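Local coordinates for protein maleylacetate reductase (Agrobacterium tumefaciens, PDB 3HL0) that probably catalyses the NADH-dependent reduction of maleylacetate to 3-oxoadipate during the breakdown of aromatic compounds such as gamma-resorcylate, at residues A[113-118]-A[150-155]; A[198-203]-A[221-226]; A[318-323]-A[334-339]; A[238-243]-A[264-269]; A[71-76]-A[132-137]. All blocks are in the same frame, centred on the assembly; numbering follows the deposited sequence. Where two conformers were deposited one is given.

Contact 1: residues A[113-118]-A[150-155]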
# COMPACT_ATOMS: atom_id res chain seq x y z
N ALA A 113 -0.45 -25.67 11.79
CA ALA A 113 -0.84 -26.00 10.42
C ALA A 113 -1.41 -24.72 9.78
O ALA A 113 -1.98 -23.88 10.48
CB ALA A 113 -1.90 -27.12 10.41
N GLN A 114 -1.26 -24.60 8.46
CA GLN A 114 -1.76 -23.41 7.72
C GLN A 114 -2.83 -23.79 6.73
O GLN A 114 -2.61 -24.69 5.88
CB GLN A 114 -0.62 -22.79 6.92
CG GLN A 114 0.56 -22.30 7.78
CD GLN A 114 1.70 -21.87 6.90
OE1 GLN A 114 1.65 -20.83 6.24
NE2 GLN A 114 2.76 -22.69 6.87
N ILE A 115 -3.96 -23.07 6.76
CA ILE A 115 -4.94 -23.11 5.70
C ILE A 115 -4.89 -21.70 5.11
O ILE A 115 -5.15 -20.73 5.82
CB ILE A 115 -6.33 -23.41 6.25
CG1 ILE A 115 -6.39 -24.86 6.79
CG2 ILE A 115 -7.42 -23.25 5.14
CD1 ILE A 115 -7.64 -25.09 7.66
N VAL A 116 -4.50 -21.59 3.85
CA VAL A 116 -4.34 -20.27 3.23
C VAL A 116 -5.47 -20.05 2.28
O VAL A 116 -5.83 -20.97 1.51
CB VAL A 116 -2.98 -20.17 2.48
CG1 VAL A 116 -2.81 -18.73 1.89
CG2 VAL A 116 -1.86 -20.48 3.43
N ILE A 117 -6.08 -18.87 2.35
CA ILE A 117 -7.18 -18.46 1.47
C ILE A 117 -6.66 -17.22 0.69
O ILE A 117 -6.80 -16.06 1.15
CB ILE A 117 -8.46 -18.13 2.27
CG1 ILE A 117 -8.86 -19.31 3.16
CG2 ILE A 117 -9.62 -17.81 1.26
CD1 ILE A 117 -10.02 -18.92 4.10
N PRO A 118 -5.98 -17.46 -0.47
CA PRO A 118 -5.28 -16.36 -1.16
C PRO A 118 -6.26 -15.44 -1.84
O PRO A 118 -7.22 -15.90 -2.44
CB PRO A 118 -4.39 -17.06 -2.20
CG PRO A 118 -4.40 -18.53 -1.85
CD PRO A 118 -5.69 -18.79 -1.05
N VAL A 150 -2.77 -26.53 3.39
CA VAL A 150 -4.00 -26.55 2.63
C VAL A 150 -4.19 -25.17 1.99
O VAL A 150 -3.91 -24.16 2.63
CB VAL A 150 -5.23 -26.86 3.54
CG1 VAL A 150 -6.52 -26.76 2.76
CG2 VAL A 150 -5.10 -28.23 4.22
N VAL A 151 -4.62 -25.12 0.74
CA VAL A 151 -4.93 -23.83 0.12
C VAL A 151 -6.35 -23.91 -0.40
O VAL A 151 -6.72 -24.92 -1.02
CB VAL A 151 -4.00 -23.57 -1.07
CG1 VAL A 151 -4.32 -22.23 -1.72
CG2 VAL A 151 -2.55 -23.63 -0.65
N ILE A 152 -7.17 -22.90 -0.07
CA ILE A 152 -8.56 -22.82 -0.56
C ILE A 152 -8.62 -21.64 -1.51
O ILE A 152 -8.50 -20.49 -1.09
CB ILE A 152 -9.54 -22.65 0.63
CG1 ILE A 152 -9.44 -23.86 1.54
CG2 ILE A 152 -10.98 -22.47 0.14
CD1 ILE A 152 -10.37 -23.73 2.77
N TYR A 153 -8.82 -21.93 -2.79
CA TYR A 153 -8.93 -20.89 -3.80
C TYR A 153 -10.40 -20.62 -4.10
O TYR A 153 -11.11 -21.47 -4.69
CB TYR A 153 -8.26 -21.32 -5.11
CG TYR A 153 -6.76 -21.23 -5.11
CD1 TYR A 153 -6.12 -19.98 -5.06
CD2 TYR A 153 -5.97 -22.38 -5.21
CE1 TYR A 153 -4.71 -19.88 -5.11
CE2 TYR A 153 -4.61 -22.30 -5.25
CZ TYR A 153 -3.97 -21.07 -5.21
OH TYR A 153 -2.62 -21.02 -5.26
N ASP A 154 -10.83 -19.42 -3.73
CA ASP A 154 -12.23 -19.02 -3.91
C ASP A 154 -12.28 -17.73 -4.72
O ASP A 154 -12.05 -16.65 -4.16
CB ASP A 154 -12.89 -18.82 -2.55
CG ASP A 154 -14.37 -18.43 -2.66
OD1 ASP A 154 -14.86 -18.12 -3.76
OD2 ASP A 154 -15.07 -18.52 -1.62
N ALA A 155 -12.51 -17.85 -6.03
CA ALA A 155 -12.38 -16.66 -6.90
C ALA A 155 -13.38 -15.55 -6.49
O ALA A 155 -13.16 -14.38 -6.80
CB ALA A 155 -12.54 -17.03 -8.33
O HOH W 1 -9.14 -17.90 -2.13
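Ile152, Val150 and Pro118 give up the most surface where strands 113-118 and 150-153 run side by side in parallel, their axes 19° apart. Val150 is gripped through its backbone: its N donates to Gln114 O at 3.1 Å and its O accepts from Val116 N at 2.9 Å. Its CB lies beside Ile115 CG1 at 4.0 Å, the two side chains pointing the same way. Ile152 continues the pattern, its N reaching Val116 O at 2.8 Å almost in line with the carbonyl. With CG1 anti to its carbonyl carbon (chi1 -62°), the extended Ile152 branch brings CD1 to 3.8 Å from Ile115 CG2. Branched aliphatic residues suit this buried face, which helix 25-31 covers.

Pro118 ends the regular pairing, since it has no N-H for Ile152 O. A water donates to both Ile152 O and Pro118 O and accepts from Asp154 N, bridging the two chains where direct pairing stops. On the other face of the sheet, Pro118 CG meets Val151 CG1 at 3.7 Å and reaches the Tyr153 ring obliquely, 3.5 Å from CE1. Val151 CG1 also lies over one face of that ring, toward its rim, while Tyr153 OH bonds to Glu125. Neighbouring parallel strands between helical layers are characteristic of the Rossmann-like nucleotide-binding domain of iron-containing alcohol dehydrogenases.

Contact 2: residues A[198-203]-A[221-226]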
# COMPACT_ATOMS: atom_id res chain seq x y z
N LEU A 198 1.07 -18.95 -17.63
CA LEU A 198 1.18 -17.77 -18.53
C LEU A 198 -0.02 -17.62 -19.45
O LEU A 198 -0.53 -16.50 -19.62
CB LEU A 198 2.49 -17.87 -19.34
CG LEU A 198 3.77 -17.68 -18.50
CD1 LEU A 198 5.00 -18.25 -19.22
CD2 LEU A 198 3.97 -16.16 -18.17
N ARG A 199 -0.47 -18.72 -20.06
CA ARG A 199 -1.60 -18.66 -20.97
C ARG A 199 -2.88 -18.19 -20.25
O ARG A 199 -3.68 -17.41 -20.80
CB ARG A 199 -1.80 -20.03 -21.63
CG ARG A 199 -2.81 -20.01 -22.71
CD ARG A 199 -3.49 -21.39 -22.91
NE ARG A 199 -4.13 -21.84 -21.67
CZ ARG A 199 -5.29 -21.40 -21.20
NH1 ARG A 199 -5.77 -21.85 -20.04
NH2 ARG A 199 -6.00 -20.51 -21.90
N ALA A 200 -3.07 -18.63 -19.00
CA ALA A 200 -4.21 -18.24 -18.19
C ALA A 200 -4.13 -16.75 -17.84
O ALA A 200 -5.15 -16.05 -17.99
CB ALA A 200 -4.30 -19.10 -16.94
N MSE A 201 -2.96 -16.27 -17.44
CA MSE A 201 -2.87 -14.86 -17.02
C MSE A 201 -3.03 -13.94 -18.24
O MSE A 201 -3.67 -12.89 -18.14
CB MSE A 201 -1.55 -14.58 -16.30
CG MSE A 201 -1.19 -15.55 -15.17
SE MSE A 201 -2.53 -15.68 -13.75
CE MSE A 201 -3.04 -13.79 -13.83
N ILE A 202 -2.46 -14.34 -19.39
CA ILE A 202 -2.51 -13.49 -20.62
C ILE A 202 -3.96 -13.40 -21.11
O ILE A 202 -4.41 -12.33 -21.54
CB ILE A 202 -1.51 -13.99 -21.67
CG1 ILE A 202 -0.11 -13.67 -21.19
CG2 ILE A 202 -1.71 -13.36 -23.04
CD1 ILE A 202 1.01 -14.40 -22.03
N GLU A 203 -4.70 -14.49 -20.98
CA GLU A 203 -6.11 -14.49 -21.32
C GLU A 203 -6.96 -13.66 -20.37
O GLU A 203 -7.81 -12.84 -20.82
CB GLU A 203 -6.63 -15.93 -21.37
CG GLU A 203 -8.08 -16.00 -21.78
CD GLU A 203 -8.54 -17.42 -22.01
OE1 GLU A 203 -9.19 -17.98 -21.10
OE2 GLU A 203 -8.23 -17.99 -23.09
N ALA A 221 -7.85 -16.21 -13.82
CA ALA A 221 -6.61 -15.59 -13.30
C ALA A 221 -6.11 -16.27 -12.01
O ALA A 221 -4.92 -16.39 -11.78
CB ALA A 221 -6.83 -14.11 -13.03
N LEU A 222 -7.03 -16.66 -11.13
CA LEU A 222 -6.61 -17.32 -9.90
C LEU A 222 -5.98 -18.71 -10.17
O LEU A 222 -5.00 -19.09 -9.53
CB LEU A 222 -7.82 -17.41 -8.97
CG LEU A 222 -7.49 -17.75 -7.53
CD1 LEU A 222 -6.45 -16.81 -6.81
CD2 LEU A 222 -8.78 -17.75 -6.72
N TYR A 223 -6.58 -19.45 -11.10
CA TYR A 223 -6.01 -20.71 -11.55
C TYR A 223 -4.59 -20.46 -12.09
O TYR A 223 -3.66 -21.21 -11.74
CB TYR A 223 -6.90 -21.24 -12.65
CG TYR A 223 -6.32 -22.29 -13.57
CD1 TYR A 223 -6.10 -23.59 -13.10
CD2 TYR A 223 -6.03 -21.97 -14.89
CE1 TYR A 223 -5.57 -24.56 -13.98
CE2 TYR A 223 -5.52 -22.93 -15.78
CZ TYR A 223 -5.31 -24.22 -15.29
OH TYR A 223 -4.83 -25.18 -16.14
N GLY A 224 -4.41 -19.43 -12.91
CA GLY A 224 -3.07 -19.12 -13.43
C GLY A 224 -2.13 -18.82 -12.26
O GLY A 224 -0.96 -19.27 -12.26
N ALA A 225 -2.59 -18.05 -11.28
CA ALA A 225 -1.74 -17.69 -10.14
C ALA A 225 -1.27 -18.90 -9.34
O ALA A 225 -0.12 -19.00 -8.88
CB ALA A 225 -2.50 -16.67 -9.23
N TRP A 226 -2.16 -19.88 -9.21
CA TRP A 226 -1.80 -21.14 -8.57
C TRP A 226 -0.69 -21.87 -9.31
O TRP A 226 0.30 -22.29 -8.68
CB TRP A 226 -3.07 -22.01 -8.47
CG TRP A 226 -2.79 -23.43 -8.11
CD1 TRP A 226 -2.05 -23.90 -7.06
CD2 TRP A 226 -3.30 -24.58 -8.81
NE1 TRP A 226 -2.07 -25.31 -7.07
CE2 TRP A 226 -2.83 -25.72 -8.13
CE3 TRP A 226 -4.11 -24.74 -9.94
CZ2 TRP A 226 -3.18 -27.02 -8.56
CZ3 TRP A 226 -4.43 -26.02 -10.38
CH2 TRP A 226 -3.95 -27.13 -9.69
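Met201, present as selenomethionine and modelled in two conformers, leans over the backbone of Ala221, Gly224 and Ala225. In the conformer described, CB leaves its helix across the line to the other one, and CG turns the chain inward (chi1 -50°, chi2 -57°). The selenium in this conformer lies 3.2 Å from Ala221 O and 3.4 Å from Ala225 N, beside a helical hydrogen bond those two atoms share; the other copy makes its exact position less certain. The terminal CE rests on Ala221 CB at 3.9 Å. A flexible, unbranched chain suits such a shallow surface.

Next to it in the sequence, Ala200 CB touches Gly224 CA at 3.7 Å and Tyr223 CD2 at 3.9 Å. Small residues on both sides let the axes come within 7.8 Å at 149°. Tyr223 OH is held by Glu196. Helices 188-210 and 215-234 thus form an antiparallel helical hairpin, with Met174 of helix 163-180 against Met201, Tyr121 against Ala221, and Phe17 of strand 15-17 against Tyr223.

Contact 3: residues A[318-323]-A[334-339]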
# COMPACT_ATOMS: atom_id res chain seq x y z
N PRO A 318 24.43 2.45 -7.75
CA PRO A 318 24.51 1.62 -6.52
C PRO A 318 23.73 0.33 -6.65
O PRO A 318 24.11 -0.71 -6.11
CB PRO A 318 23.89 2.51 -5.43
CG PRO A 318 24.05 3.92 -5.96
CD PRO A 318 24.16 3.87 -7.46
N MSE A 319 22.62 0.39 -7.39
CA MSE A 319 21.84 -0.82 -7.60
C MSE A 319 22.55 -1.81 -8.52
O MSE A 319 22.51 -2.99 -8.26
CB MSE A 319 20.45 -0.49 -8.17
CG MSE A 319 19.48 0.12 -7.16
SE MSE A 319 19.32 -0.74 -5.45
CE MSE A 319 20.63 0.35 -4.47
N ALA A 320 23.22 -1.32 -9.55
CA ALA A 320 23.95 -2.23 -10.45
C ALA A 320 25.07 -2.92 -9.65
O ALA A 320 25.35 -4.11 -9.86
CB ALA A 320 24.51 -1.48 -11.63
N GLU A 321 25.70 -2.19 -8.71
CA GLU A 321 26.71 -2.79 -7.82
C GLU A 321 26.13 -3.86 -6.89
O GLU A 321 26.68 -4.96 -6.82
CB GLU A 321 27.45 -1.70 -7.03
CG GLU A 321 28.55 -2.22 -6.05
CD GLU A 321 29.66 -3.05 -6.71
OE1 GLU A 321 30.06 -2.74 -7.86
OE2 GLU A 321 30.14 -4.01 -6.05
N LEU A 322 25.02 -3.58 -6.21
CA LEU A 322 24.40 -4.54 -5.32
C LEU A 322 23.93 -5.76 -6.09
O LEU A 322 24.03 -6.89 -5.60
CB LEU A 322 23.20 -3.92 -4.59
CG LEU A 322 23.26 -3.29 -3.21
CD1 LEU A 322 21.82 -3.17 -2.72
CD2 LEU A 322 24.08 -4.14 -2.22
N ALA A 323 23.43 -5.54 -7.30
CA ALA A 323 22.90 -6.64 -8.10
C ALA A 323 23.98 -7.59 -8.58
O ALA A 323 23.69 -8.71 -9.00
CB ALA A 323 22.12 -6.07 -9.31
N ILE A 334 25.34 -12.73 -15.08
CA ILE A 334 25.09 -11.39 -14.60
C ILE A 334 26.41 -10.61 -14.71
O ILE A 334 27.48 -11.06 -14.25
CB ILE A 334 24.60 -11.42 -13.14
CG1 ILE A 334 23.34 -12.30 -12.94
CG2 ILE A 334 24.44 -10.01 -12.63
CD1 ILE A 334 22.28 -12.25 -13.96
N GLU A 335 26.34 -9.47 -15.38
CA GLU A 335 27.51 -8.65 -15.61
C GLU A 335 27.12 -7.20 -15.33
O GLU A 335 26.09 -6.73 -15.81
CB GLU A 335 27.98 -8.84 -17.03
CG GLU A 335 29.38 -8.24 -17.25
CD GLU A 335 29.32 -6.75 -17.53
OE1 GLU A 335 28.55 -6.38 -18.46
OE2 GLU A 335 30.06 -5.97 -16.83
N LYS A 336 27.98 -6.51 -14.57
CA LYS A 336 27.62 -5.17 -14.06
C LYS A 336 27.19 -4.19 -15.16
O LYS A 336 26.16 -3.50 -15.02
CB LYS A 336 28.75 -4.59 -13.18
CG LYS A 336 28.29 -3.34 -12.45
CD LYS A 336 29.21 -3.00 -11.28
CE LYS A 336 28.86 -1.64 -10.75
NZ LYS A 336 29.96 -1.11 -9.88
N THR A 337 27.96 -4.04 -16.23
CA THR A 337 27.58 -3.04 -17.24
C THR A 337 26.25 -3.37 -17.91
O THR A 337 25.48 -2.46 -18.24
CB THR A 337 28.69 -2.75 -18.28
OG1 THR A 337 28.94 -3.92 -19.07
CG2 THR A 337 29.99 -2.27 -17.58
N ALA A 338 26.02 -4.66 -18.16
CA ALA A 338 24.81 -5.09 -18.82
C ALA A 338 23.59 -4.92 -17.89
O ALA A 338 22.50 -4.55 -18.35
CB ALA A 338 24.95 -6.52 -19.33
N ILE A 339 23.80 -5.15 -16.60
CA ILE A 339 22.74 -4.89 -15.59
C ILE A 339 22.51 -3.38 -15.47
O ILE A 339 21.36 -2.91 -15.35
CB ILE A 339 23.06 -5.53 -14.23
CG1 ILE A 339 23.08 -7.08 -14.37
CG2 ILE A 339 22.09 -5.06 -13.17
CD1 ILE A 339 21.74 -7.71 -14.93
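The Glu321 carboxylate takes Lys336 NZ at the outer side of OE1, on the anti lone pair, 2.6 Å away, in a salt bridge between exposed side chains. A second carboxylate, that of Glu335, is gripped by its own helix. Thr337 OG1 donates to the syn lone pair of OE1, whereas the amides of Ala338 and Thr337 reach OE1 and OE2 from above the carboxylate plane, each 48° out of it. Thr337 N lies 2.9 Å from Glu335 OE2. This is an N-cap: the acidic side chain accepts amides left without partners at the start of helix 336-348, and its negative charge probably suits that helix end.

The capped helix packs on helix 316-323, joined to it by a short irregular connection, at the periphery of the helical C-terminal domain. Lys336 crosses the gap with its chain extended beyond CG. Glu321 instead bends at chi2 (58°), bringing OE1 to 3.3 Å from Lys336 CE as well as within reach of NZ. Backbone lies against the lysine's aliphatic chain, Ala320 O being 4.0 Å from Lys336 CG. Small alanines let the second helix approach, and Ala323 CB makes an apolar contact with Ile339 CG2 at 4.0 Å. Ile339 also touches Leu239 of helix 239-251 and Tyr269 of helix 255-271. Ile334, still in the loop, lays CG2 3.9 Å from Ala323 O.

Contact 4: residues A[238-243]-A[264-269]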
# COMPACT_ATOMS: atom_id res chain seq x y z
N SER A 238 15.93 -16.65 -10.88
CA SER A 238 17.21 -16.16 -11.37
C SER A 238 17.17 -14.64 -11.36
O SER A 238 16.60 -14.06 -10.43
CB SER A 238 17.54 -16.79 -12.75
OG SER A 238 18.86 -16.37 -13.13
N LEU A 239 17.70 -14.01 -12.41
CA LEU A 239 17.89 -12.57 -12.44
C LEU A 239 16.63 -11.77 -12.05
O LEU A 239 16.69 -10.81 -11.27
CB LEU A 239 18.34 -12.16 -13.85
CG LEU A 239 18.30 -10.66 -14.15
CD1 LEU A 239 19.29 -9.92 -13.26
CD2 LEU A 239 18.58 -10.44 -15.65
N HIS A 240 15.49 -12.15 -12.61
CA HIS A 240 14.33 -11.32 -12.34
C HIS A 240 14.01 -11.24 -10.86
O HIS A 240 13.83 -10.14 -10.32
CB HIS A 240 13.10 -11.76 -13.15
CG HIS A 240 11.88 -10.96 -12.78
ND1 HIS A 240 11.61 -9.71 -13.30
CD2 HIS A 240 10.94 -11.19 -11.84
CE1 HIS A 240 10.52 -9.23 -12.72
NE2 HIS A 240 10.10 -10.11 -11.82
N HIS A 241 13.88 -12.40 -10.22
CA HIS A 241 13.47 -12.35 -8.80
C HIS A 241 14.60 -11.78 -7.92
O HIS A 241 14.32 -11.09 -6.96
CB HIS A 241 12.97 -13.74 -8.33
CG HIS A 241 11.68 -14.16 -8.97
ND1 HIS A 241 11.61 -14.57 -10.29
CD2 HIS A 241 10.42 -14.25 -8.48
CE1 HIS A 241 10.36 -14.87 -10.59
NE2 HIS A 241 9.61 -14.67 -9.51
N LYS A 242 15.86 -12.08 -8.25
CA LYS A 242 16.99 -11.52 -7.47
C LYS A 242 17.03 -10.00 -7.56
O LYS A 242 17.15 -9.32 -6.53
CB LYS A 242 18.30 -12.13 -7.95
CG LYS A 242 18.39 -13.63 -7.61
CD LYS A 242 18.80 -13.86 -6.16
CE LYS A 242 19.36 -15.26 -5.95
NZ LYS A 242 18.28 -16.30 -5.94
N LEU A 243 16.86 -9.48 -8.76
CA LEU A 243 16.90 -8.02 -8.96
C LEU A 243 15.72 -7.35 -8.27
O LEU A 243 15.90 -6.28 -7.68
CB LEU A 243 16.98 -7.67 -10.44
CG LEU A 243 17.17 -6.20 -10.82
CD1 LEU A 243 18.53 -5.75 -10.19
CD2 LEU A 243 17.18 -6.07 -12.33
N PRO A 264 9.71 -7.12 -18.30
CA PRO A 264 10.05 -7.15 -19.74
C PRO A 264 11.58 -7.07 -19.98
O PRO A 264 12.06 -7.63 -20.94
CB PRO A 264 9.36 -5.91 -20.31
CG PRO A 264 8.18 -5.68 -19.36
CD PRO A 264 8.73 -6.05 -17.98
N HIS A 265 12.28 -6.36 -19.10
CA HIS A 265 13.72 -6.11 -19.23
C HIS A 265 14.53 -7.26 -18.76
O HIS A 265 15.55 -7.55 -19.38
CB HIS A 265 14.05 -4.85 -18.43
CG HIS A 265 13.24 -3.68 -18.88
ND1 HIS A 265 13.51 -3.03 -20.07
CD2 HIS A 265 12.13 -3.12 -18.36
CE1 HIS A 265 12.59 -2.09 -20.24
NE2 HIS A 265 11.75 -2.12 -19.22
N THR A 266 14.11 -7.92 -17.68
CA THR A 266 14.87 -9.06 -17.16
C THR A 266 14.67 -10.23 -18.12
O THR A 266 15.64 -10.96 -18.41
CB THR A 266 14.44 -9.42 -15.72
OG1 THR A 266 13.02 -9.64 -15.70
CG2 THR A 266 14.82 -8.27 -14.77
N ILE A 267 13.45 -10.40 -18.62
CA ILE A 267 13.24 -11.47 -19.62
C ILE A 267 13.99 -11.17 -20.91
O ILE A 267 14.67 -12.07 -21.42
CB ILE A 267 11.75 -11.69 -19.86
CG1 ILE A 267 11.11 -12.21 -18.58
CG2 ILE A 267 11.52 -12.67 -21.01
CD1 ILE A 267 11.72 -13.50 -18.01
N ALA A 268 13.97 -9.92 -21.40
CA ALA A 268 14.79 -9.57 -22.57
C ALA A 268 16.27 -9.85 -22.37
O ALA A 268 16.95 -10.27 -23.35
CB ALA A 268 14.58 -8.09 -22.98
N TYR A 269 16.80 -9.62 -21.18
CA TYR A 269 18.22 -9.87 -20.88
C TYR A 269 18.49 -11.37 -21.09
O TYR A 269 19.44 -11.73 -21.81
CB TYR A 269 18.53 -9.52 -19.45
CG TYR A 269 19.97 -9.64 -19.00
CD1 TYR A 269 20.79 -8.50 -18.96
CD2 TYR A 269 20.48 -10.85 -18.51
CE1 TYR A 269 22.13 -8.58 -18.46
CE2 TYR A 269 21.81 -10.96 -18.03
CZ TYR A 269 22.62 -9.80 -18.02
OH TYR A 269 23.93 -9.85 -17.57
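Thr266 and His240 join helices 239-251 and 255-271, two successive helices forming a helical hairpin in the all-helical C-terminal domain of the iron-containing alcohol dehydrogenase family. The axes of the two short segments come within 9.5 Å, their directions 139° apart, wide enough for side chains to fill the space between them. Thr266 is the residue most covered. Its OG1 stands in the crowded position between backbone N and carbonyl carbon (chi1 55°), from where it meets His240 ND1 in a 2.8 Å hydrogen bond. The Thr266 methyl, CG2, is left to face Leu243 CD2 at 4.0 Å. A threonine suits the spot because one short side chain serves a polar and an apolar neighbour together.

His240 swings its ring out with CG anti to the backbone N (chi1 175°), so that the oxygen comes to the ring edge near its plane. Its CB packs at 3.7 Å against Thr266 CB. The ring's CD2 edge lies over a face of His241, whose ND1 is held by Glu179. On the far side of Thr266, Leu239 has a similar first torsion, and its CD2, the branch that continues the chain outward, reaches Tyr269. The tyrosine OH bonds to Pro333 O, and Arg332 makes a cation-pi contact with the ring. Leu239 CD2 approaches that ring obliquely, 3.5 Å from Tyr269 CD2.

Contact 5: residues A[71-76]-A[132-137]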
# COMPACT_ATOMS: atom_id res chain seq x y z
N THR A 71 6.43 -8.52 6.67
CA THR A 71 6.44 -9.54 7.74
C THR A 71 7.51 -9.19 8.82
O THR A 71 8.44 -9.95 9.07
CB THR A 71 6.62 -10.98 7.16
OG1 THR A 71 5.85 -11.11 5.94
CG2 THR A 71 6.14 -12.05 8.13
N PRO A 72 7.35 -8.03 9.48
CA PRO A 72 8.35 -7.66 10.50
C PRO A 72 8.26 -8.57 11.74
O PRO A 72 7.18 -8.93 12.18
CB PRO A 72 8.02 -6.19 10.81
CG PRO A 72 6.63 -5.95 10.28
CD PRO A 72 6.22 -7.08 9.40
N VAL A 73 9.42 -8.94 12.28
CA VAL A 73 9.47 -9.90 13.39
C VAL A 73 8.68 -9.48 14.64
O VAL A 73 8.13 -10.33 15.35
CB VAL A 73 10.97 -10.27 13.70
CG1 VAL A 73 11.10 -11.14 14.93
CG2 VAL A 73 11.59 -10.98 12.50
N GLU A 74 8.59 -8.18 14.93
CA GLU A 74 7.86 -7.75 16.12
C GLU A 74 6.36 -7.98 16.01
O GLU A 74 5.73 -8.36 16.99
CB GLU A 74 8.21 -6.33 16.57
CG GLU A 74 9.65 -6.20 17.05
CD GLU A 74 10.00 -7.13 18.24
OE1 GLU A 74 9.21 -7.21 19.20
OE2 GLU A 74 11.09 -7.76 18.22
N VAL A 75 5.81 -7.82 14.80
CA VAL A 75 4.42 -8.17 14.56
C VAL A 75 4.22 -9.69 14.68
O VAL A 75 3.25 -10.17 15.29
CB VAL A 75 3.94 -7.66 13.18
CG1 VAL A 75 2.53 -8.20 12.85
CG2 VAL A 75 3.95 -6.14 13.16
N THR A 76 5.13 -10.46 14.10
CA THR A 76 5.04 -11.92 14.23
C THR A 76 5.06 -12.35 15.70
O THR A 76 4.28 -13.20 16.12
CB THR A 76 6.16 -12.60 13.47
OG1 THR A 76 5.97 -12.33 12.08
CG2 THR A 76 6.16 -14.13 13.73
N GLN A 132 11.20 -11.98 5.87
CA GLN A 132 10.86 -11.27 7.10
C GLN A 132 11.71 -10.02 7.19
O GLN A 132 12.71 -9.89 6.49
CB GLN A 132 11.08 -12.16 8.33
CG GLN A 132 10.33 -13.49 8.27
CD GLN A 132 10.60 -14.37 9.45
OE1 GLN A 132 9.96 -14.24 10.51
NE2 GLN A 132 11.56 -15.27 9.31
N THR A 133 11.31 -9.08 8.03
CA THR A 133 12.12 -7.89 8.28
C THR A 133 12.52 -7.96 9.73
O THR A 133 11.68 -8.10 10.60
CB THR A 133 11.34 -6.60 7.99
OG1 THR A 133 10.92 -6.63 6.62
CG2 THR A 133 12.23 -5.35 8.18
N GLU A 134 13.83 -7.90 9.97
CA GLU A 134 14.34 -7.90 11.31
C GLU A 134 15.43 -6.85 11.40
O GLU A 134 16.31 -6.82 10.54
CB GLU A 134 14.91 -9.27 11.65
CG GLU A 134 15.23 -9.42 13.14
CD GLU A 134 15.50 -10.85 13.54
OE1 GLU A 134 15.47 -11.76 12.67
OE2 GLU A 134 15.75 -11.06 14.75
N ASN A 135 15.37 -5.99 12.42
CA ASN A 135 16.33 -4.89 12.58
C ASN A 135 16.48 -4.09 11.29
O ASN A 135 17.59 -3.76 10.87
CB ASN A 135 17.70 -5.40 13.04
CG ASN A 135 17.66 -6.05 14.41
OD1 ASN A 135 16.79 -5.74 15.25
ND2 ASN A 135 18.61 -6.94 14.66
N GLY A 136 15.34 -3.83 10.65
CA GLY A 136 15.28 -2.98 9.48
C GLY A 136 15.75 -3.59 8.17
O GLY A 136 15.77 -2.89 7.15
N VAL A 137 16.14 -4.87 8.19
CA VAL A 137 16.65 -5.54 6.97
C VAL A 137 15.78 -6.73 6.61
O VAL A 137 15.32 -7.47 7.50
CB VAL A 137 18.15 -5.98 7.08
CG1 VAL A 137 19.05 -4.76 7.39
CG2 VAL A 137 18.35 -7.07 8.12
O HOH W 2 8.47 -12.17 10.98
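Thr71 and Val73 pair with Thr133 through two backbone hydrogen bonds astride Pro72, a single bridge between a loop and the edge of strand 129-134. Val73 N donates to Thr133 O at 2.9 Å, close to the direction of the carbonyl. Thr133 N reaches Thr71 O at 3.2 Å, but from well above the carbonyl plane, 59° out of it. Thr71 O has a second donor, a water 2.9 Å away. That water also donates to Gln132 OE1 and accepts from Thr76 OG1 at 2.7 Å. Gln132 OE1 takes a further bond from Arg109 NH1, which suits a buried amide oxygen. Thr133 OG1 is paired with His70 O.

Val73 CG2, anti to the carbonyl carbon (chi1 174° for CG1), lies 3.8 Å from Glu134 CB in one of two deposited conformers. Pro72 needs no N-H partner, and at the N-cap position its O accepts from Thr76 N at 3.2 Å. A type I' turn with Asn135 and Gly136 at its corners closes a hairpin, leading strand 129-134 into its antiparallel partner 137-142. Helix 73-85 starts beside that hairpin, helix 97-110 touches Thr76 and Gln132, and Pro43 of the second subunit packs on Pro72 and Thr133.

In the fold
Contacts 1 and 5 belong to the nucleotide-binding part, contacts 2, 3 and 4 to the helical part, and NAD lies near both. Thr71 of contact 5 comes within about 5 Å of NAD and Pro118 of contact 1 within about 8 Å; the side chains of Ala225 in contact 2 and His240 in contact 4 are each about 10 Å from NAD. Gln114 of contact 1 is about 5 Å from the calcium ion. Contacts 1 and 2 join the two parts directly: Tyr153 OH packs 3.4 Å from Trp226 CB. Contact 3, far from the NAD and calcium sites, leans on contact 4, with Glu335 N 3.3 Å from Tyr269 OH, probably a hydrogen bond.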